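Local coordinates for protein ribosomal RNA small subunit methyltransferase E (Neisseria gonorrhoeae, PDB 5VM8) that probably transfers a methyl group from S-adenosyl methionine to a uridine base of the small-subunit ribosomal RNA, at residues 159-167 with 205-216. Residues are numbered along the deposited sequence; the frame is centred on the assembly and turned at random.
Sequences IGYREALDK and WTEQEEQQAFEA
Tyr161 reaches from the short helix 161-165 to helix 207-215, two nearly parallel segments in the SPOUT-type, trefoil-knotted methyltransferase domain. Tyr161, Leu165 and Trp205 all touch Met198 of strand 195-199, on the parallel sheet. With CG anti to the backbone N (chi1 172°), the phenol extends across the 10.5 Å between the axes, and its OH donates to Glu209 O at 2.6 Å. The C=O...O angle is 130° and the donor stands above the carbonyl plane; Ala213 N, making the helical bond to the same oxygen, arrives from the opposite face, so two donors grip this carbonyl.

The ring is flanked on both sides: Glu209 OE2 lies over one face and Leu165 CG over the other, each offset toward the rim, while Gln212 OE1 sits at the edge in plane, 3.9 Å from Tyr161 CE2. Trp205 approaches obliquely, the plane of its six-membered ring inclined 47° to the phenol and CZ3 3.5 Å from Tyr161 CE1; its NE1 bonds to Met177 O. Glu209 is fixed by a capping box with Thr206: Glu209 OE1 accepts from Thr206 N at 2.8 Å through its anti lone pair, and Glu209 N donates to Thr206 OG1. OE2 of the same carboxylate accepts from Glu118 N. One turn after Tyr161, Leu165 places CD1 3.8 Å from Gln212 CB, and the contact ends with Leu165 CB 4.2 Å from Ala216 CB.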
ATOM      1  N   ILE A 159       8.243  11.480  -6.423  1.00 46.73           N
ATOM      2  CA  ILE A 159       8.834  12.791  -6.192  1.00 47.22           C
ATOM      3  C   ILE A 159      10.166  12.602  -5.478  1.00 44.95           C
ATOM      4  O   ILE A 159      10.462  11.541  -4.925  1.00 39.72           O
ATOM      5  CB  ILE A 159       7.919  13.721  -5.360  1.00 49.19           C
ATOM      6  CG1 ILE A 159       7.399  13.016  -4.097  1.00 51.80           C
ATOM      7  CG2 ILE A 159       6.762  14.215  -6.188  1.00 49.74           C
ATOM      8  CD1 ILE A 159       6.373  13.848  -3.296  1.00 52.23           C
ATOM      9  N   GLY A 160      10.949  13.674  -5.432  1.00 48.71           N
ATOM     10  CA  GLY A 160      12.177  13.627  -4.679  1.00 45.10           C
ATOM     11  C   GLY A 160      11.922  13.686  -3.188  1.00 42.83           C
ATOM     12  O   GLY A 160      10.843  14.045  -2.720  1.00 47.89           O
ATOM     13  N   TYR A 161      12.950  13.311  -2.433  1.00 54.00           N
ATOM     14  CA  TYR A 161      12.860  13.296  -0.979  1.00 51.51           C
ATOM     15  C   TYR A 161      12.524  14.674  -0.418  1.00 62.95           C
ATOM     16  O   TYR A 161      11.578  14.826   0.367  1.00 61.79           O
ATOM     17  CB  TYR A 161      14.178  12.779  -0.417  1.00 53.10           C
ATOM     18  CG  TYR A 161      14.346  12.875   1.076  1.00 55.27           C
ATOM     19  CD1 TYR A 161      13.890  11.848   1.919  1.00 49.80           C
ATOM     20  CD2 TYR A 161      15.008  13.958   1.649  1.00 53.05           C
ATOM     21  CE1 TYR A 161      14.074  11.923   3.295  1.00 45.74           C
ATOM     22  CE2 TYR A 161      15.185  14.044   3.020  1.00 51.39           C
ATOM     23  CZ  TYR A 161      14.730  13.025   3.835  1.00 49.11           C
ATOM     24  OH  TYR A 161      14.921  13.109   5.188  1.00 54.61           O
ATOM     25  N   ARG A 162      13.267  15.700  -0.845  1.00 69.68           N
ATOM     26  CA  ARG A 162      13.092  17.037  -0.282  1.00 71.65           C
ATOM     27  C   ARG A 162      11.672  17.550  -0.495  1.00 74.79           C
ATOM     28  O   ARG A 162      11.035  18.036   0.449  1.00 78.25           O
ATOM     29  CB  ARG A 162      14.113  17.996  -0.904  1.00 69.80           C
ATOM     30  N   GLU A 163      11.130  17.377  -1.705  1.00 70.66           N
ATOM     31  CA  GLU A 163       9.783  17.854  -1.989  1.00 68.45           C
ATOM     32  C   GLU A 163       8.745  17.131  -1.135  1.00 71.28           C
ATOM     33  O   GLU A 163       7.758  17.740  -0.710  1.00 81.87           O
ATOM     34  CB  GLU A 163       9.462  17.682  -3.472  1.00 70.56           C
ATOM     35  CG  GLU A 163       8.083  18.213  -3.856  1.00 84.30           C
ATOM     36  CD  GLU A 163       7.650  17.810  -5.255  1.00 88.41           C
ATOM     37  OE1 GLU A 163       8.518  17.360  -6.033  1.00 92.24           O
ATOM     38  OE2 GLU A 163       6.442  17.931  -5.572  1.00 84.21           O
ATOM     39  N   ALA A 164       8.956  15.834  -0.867  1.00 59.67           N
ATOM     40  CA  ALA A 164       8.011  15.051  -0.074  1.00 69.37           C
ATOM     41  C   ALA A 164       7.992  15.431   1.404  1.00 78.30           C
ATOM     42  O   ALA A 164       7.038  15.069   2.106  1.00 80.40           O
ATOM     43  CB  ALA A 164       8.329  13.558  -0.191  1.00 62.69           C
ATOM     44  N   LEU A 165       9.046  16.082   1.909  1.00 81.12           N
ATOM     45  CA  LEU A 165       9.100  16.451   3.324  1.00 82.84           C
ATOM     46  C   LEU A 165       8.019  17.469   3.679  1.00 90.41           C
ATOM     47  O   LEU A 165       7.425  17.414   4.763  1.00 86.63           O
ATOM     48  CB  LEU A 165      10.484  16.996   3.671  1.00 76.47           C
ATOM     49  CG  LEU A 165      11.586  15.949   3.780  1.00 64.54           C
ATOM     50  CD1 LEU A 165      12.832  16.544   4.377  1.00 63.13           C
ATOM     51  CD2 LEU A 165      11.112  14.828   4.612  1.00 66.24           C
ATOM     52  N   ASP A 166       7.776  18.423   2.792  1.00 97.36           N
ATOM     53  CA  ASP A 166       6.855  19.519   3.040  1.00106.02           C
ATOM     54  C   ASP A 166       5.411  19.179   2.658  1.00107.93           C
ATOM     55  O   ASP A 166       4.599  20.094   2.478  1.00118.34           O
ATOM     56  CB  ASP A 166       7.323  20.758   2.271  1.00113.49           C
ATOM     57  CG  ASP A 166       8.840  20.803   2.097  1.00114.17           C
ATOM     58  OD1 ASP A 166       9.553  20.405   3.042  1.00108.74           O
ATOM     59  OD2 ASP A 166       9.318  21.232   1.018  1.00113.96           O
ATOM     60  N   LYS A 167       5.065  17.895   2.534  1.00 97.02           N
ATOM     61  CA  LYS A 167       3.772  17.544   1.955  1.00 98.00           C
ATOM     62  C   LYS A 167       2.644  17.470   2.987  1.00 98.21           C
ATOM     63  O   LYS A 167       1.580  18.064   2.787  1.00104.42           O
ATOM     64  CB  LYS A 167       3.892  16.212   1.199  1.00 92.38           C
ATOM     65  N   TRP A 205      20.049   6.643   4.689  1.00 51.01           N
ATOM     66  CA  TRP A 205      19.973   8.101   4.648  1.00 52.50           C
ATOM     67  C   TRP A 205      21.354   8.754   4.642  1.00 58.10           C
ATOM     68  O   TRP A 205      22.283   8.278   5.299  1.00 73.18           O
ATOM     69  CB  TRP A 205      19.203   8.627   5.860  1.00 45.82           C
ATOM     70  CG  TRP A 205      17.804   8.115   6.005  1.00 37.80           C
ATOM     71  CD1 TRP A 205      17.265   7.469   7.087  1.00 35.48           C
ATOM     72  CD2 TRP A 205      16.756   8.233   5.040  1.00 36.48           C
ATOM     73  NE1 TRP A 205      15.944   7.193   6.850  1.00 41.37           N
ATOM     74  CE2 TRP A 205      15.608   7.646   5.600  1.00 38.81           C
ATOM     75  CE3 TRP A 205      16.678   8.783   3.751  1.00 45.85           C
ATOM     76  CZ2 TRP A 205      14.385   7.609   4.927  1.00 41.90           C
ATOM     77  CZ3 TRP A 205      15.472   8.723   3.072  1.00 45.63           C
ATOM     78  CH2 TRP A 205      14.344   8.123   3.655  1.00 45.13           C
ATOM     79  N   THR A 206      21.477   9.885   3.932  1.00 51.87           N
ATOM     80  CA  THR A 206      22.670  10.714   4.138  1.00 60.71           C
ATOM     81  C   THR A 206      22.500  11.597   5.375  1.00 55.12           C
ATOM     82  O   THR A 206      21.386  11.874   5.832  1.00 51.33           O
ATOM     83  CB  THR A 206      23.016  11.622   2.927  1.00 62.27           C
ATOM     84  OG1 THR A 206      22.020  12.644   2.759  1.00 57.06           O
ATOM     85  CG2 THR A 206      23.240  10.854   1.631  1.00 60.69           C
ATOM     86  N   GLU A 207      23.641  12.062   5.888  1.00 71.39           N
ATOM     87  CA  GLU A 207      23.663  12.928   7.065  1.00 74.05           C
ATOM     88  C   GLU A 207      22.803  14.168   6.858  1.00 67.72           C
ATOM     89  O   GLU A 207      22.037  14.559   7.748  1.00 61.82           O
ATOM     90  CB  GLU A 207      25.119  13.310   7.363  1.00 86.25           C
ATOM     91  CG  GLU A 207      25.395  14.042   8.669  1.00 94.55           C
ATOM     92  CD  GLU A 207      26.789  14.686   8.685  1.00106.56           C
ATOM     93  OE1 GLU A 207      27.465  14.676   7.634  1.00110.69           O
ATOM     94  OE2 GLU A 207      27.210  15.208   9.741  1.00109.77           O
ATOM     95  N   GLN A 208      22.900  14.783   5.672  1.00 70.73           N
ATOM     96  CA  GLN A 208      22.087  15.952   5.344  1.00 65.57           C
ATOM     97  C   GLN A 208      20.613  15.579   5.233  1.00 61.56           C
ATOM     98  O   GLN A 208      19.739  16.361   5.618  1.00 58.89           O
ATOM     99  CB  GLN A 208      22.588  16.610   4.046  1.00 64.11           C
ATOM    100  N   GLU A 209      20.316  14.393   4.696  1.00 60.40           N
ATOM    101  CA  GLU A 209      18.923  13.978   4.588  1.00 57.08           C
ATOM    102  C   GLU A 209      18.282  13.850   5.962  1.00 55.25           C
ATOM    103  O   GLU A 209      17.105  14.179   6.133  1.00 50.47           O
ATOM    104  CB  GLU A 209      18.810  12.663   3.802  1.00 59.57           C
ATOM    105  CG  GLU A 209      18.980  12.812   2.288  1.00 48.53           C
ATOM    106  CD  GLU A 209      18.932  11.491   1.548  1.00 59.36           C
ATOM    107  OE1 GLU A 209      19.496  10.488   2.043  1.00 59.53           O
ATOM    108  OE2 GLU A 209      18.289  11.434   0.481  1.00 59.58           O
ATOM    109  N   GLU A 210      19.041  13.389   6.958  1.00 56.28           N
ATOM    110  CA  GLU A 210      18.507  13.299   8.315  1.00 54.63           C
ATOM    111  C   GLU A 210      18.246  14.683   8.886  1.00 57.72           C
ATOM    112  O   GLU A 210      17.200  14.917   9.507  1.00 58.17           O
ATOM    113  CB  GLU A 210      19.469  12.519   9.203  1.00 45.58           C
ATOM    114  CG  GLU A 210      19.593  11.058   8.801  1.00 59.85           C
ATOM    115  CD  GLU A 210      20.536  10.285   9.706  1.00 67.73           C
ATOM    116  OE1 GLU A 210      20.152   9.201  10.176  1.00 60.51           O
ATOM    117  OE2 GLU A 210      21.676  10.771   9.933  1.00 79.31           O
ATOM    118  N   GLN A 211      19.197  15.606   8.692  1.00 55.09           N
ATOM    119  CA  GLN A 211      19.004  16.982   9.125  1.00 55.48           C
ATOM    120  C   GLN A 211      17.751  17.589   8.521  1.00 49.24           C
ATOM    121  O   GLN A 211      16.972  18.247   9.220  1.00 56.19           O
ATOM    122  CB  GLN A 211      20.221  17.825   8.767  1.00 64.60           C
ATOM    123  CG  GLN A 211      21.203  17.971   9.899  1.00 74.58           C
ATOM    124  CD  GLN A 211      20.654  18.770  11.062  1.00 75.21           C
ATOM    125  OE1 GLN A 211      21.036  18.539  12.203  1.00 76.88           O
ATOM    126  NE2 GLN A 211      19.782  19.735  10.776  1.00 74.36           N
ATOM    127  N   GLN A 212      17.531  17.376   7.226  1.00 48.62           N
ATOM    128  CA  GLN A 212      16.351  17.961   6.607  1.00 51.93           C
ATOM    129  C   GLN A 212      15.082  17.432   7.258  1.00 48.67           C
ATOM    130  O   GLN A 212      14.170  18.206   7.566  1.00 49.76           O
ATOM    131  CB  GLN A 212      16.366  17.698   5.097  1.00 53.37           C
ATOM    132  CG  GLN A 212      17.263  18.694   4.333  1.00 61.97           C
ATOM    133  CD  GLN A 212      17.825  18.152   3.014  1.00 70.41           C
ATOM    134  OE1 GLN A 212      17.217  17.307   2.360  1.00 66.25           O
ATOM    135  NE2 GLN A 212      18.997  18.659   2.618  1.00 83.12           N
ATOM    136  N   ALA A 213      15.039  16.121   7.528  1.00 45.01           N
ATOM    137  CA  ALA A 213      13.894  15.513   8.190  1.00 43.42           C
ATOM    138  C   ALA A 213      13.733  16.063   9.599  1.00 43.99           C
ATOM    139  O   ALA A 213      12.630  16.453   9.996  1.00 49.30           O
ATOM    140  CB  ALA A 213      14.041  13.986   8.198  1.00 36.19           C
ATOM    141  N   PHE A 214      14.835  16.177  10.339  1.00 47.46           N
ATOM    142  CA  PHE A 214      14.776  16.767  11.675  1.00 52.62           C
ATOM    143  C   PHE A 214      14.217  18.196  11.616  1.00 57.42           C
ATOM    144  O   PHE A 214      13.366  18.585  12.428  1.00 59.51           O
ATOM    145  CB  PHE A 214      16.181  16.724  12.295  1.00 62.17           C
ATOM    146  CG  PHE A 214      16.274  17.293  13.699  1.00 71.70           C
ATOM    147  CD1 PHE A 214      16.265  18.659  13.927  1.00 72.49           C
ATOM    148  CD2 PHE A 214      16.405  16.443  14.795  1.00 69.36           C
ATOM    149  CE1 PHE A 214      16.351  19.158  15.212  1.00 74.12           C
ATOM    150  CE2 PHE A 214      16.500  16.941  16.076  1.00 68.84           C
ATOM    151  CZ  PHE A 214      16.473  18.300  16.285  1.00 71.86           C
ATOM    152  N   GLU A 215      14.703  19.003  10.670  1.00 55.72           N
ATOM    153  CA  GLU A 215      14.182  20.363  10.505  1.00 54.00           C
ATOM    154  C   GLU A 215      12.732  20.379  10.013  1.00 50.11           C
ATOM    155  O   GLU A 215      11.983  21.308  10.327  1.00 51.89           O
ATOM    156  CB  GLU A 215      15.092  21.150   9.560  1.00 60.77           C
ATOM    157  CG  GLU A 215      16.452  21.462  10.155  1.00 65.71           C
ATOM    158  CD  GLU A 215      17.429  21.929   9.108  1.00 76.15           C
ATOM    159  OE1 GLU A 215      17.029  21.987   7.924  1.00 82.56           O
ATOM    160  OE2 GLU A 215      18.583  22.253   9.464  1.00 80.25           O
ATOM    161  N   ALA A 216      12.318  19.396   9.215  1.00 44.48           N
ATOM    162  CA  ALA A 216      10.912  19.311   8.816  1.00 48.82           C
ATOM    163  C   ALA A 216      10.000  18.805   9.938  1.00 49.32           C
ATOM    164  O   ALA A 216       8.814  18.572   9.696  1.00 47.74           O
ATOM    165  CB  ALA A 216      10.747  18.403   7.595  1.00 44.22           C
TER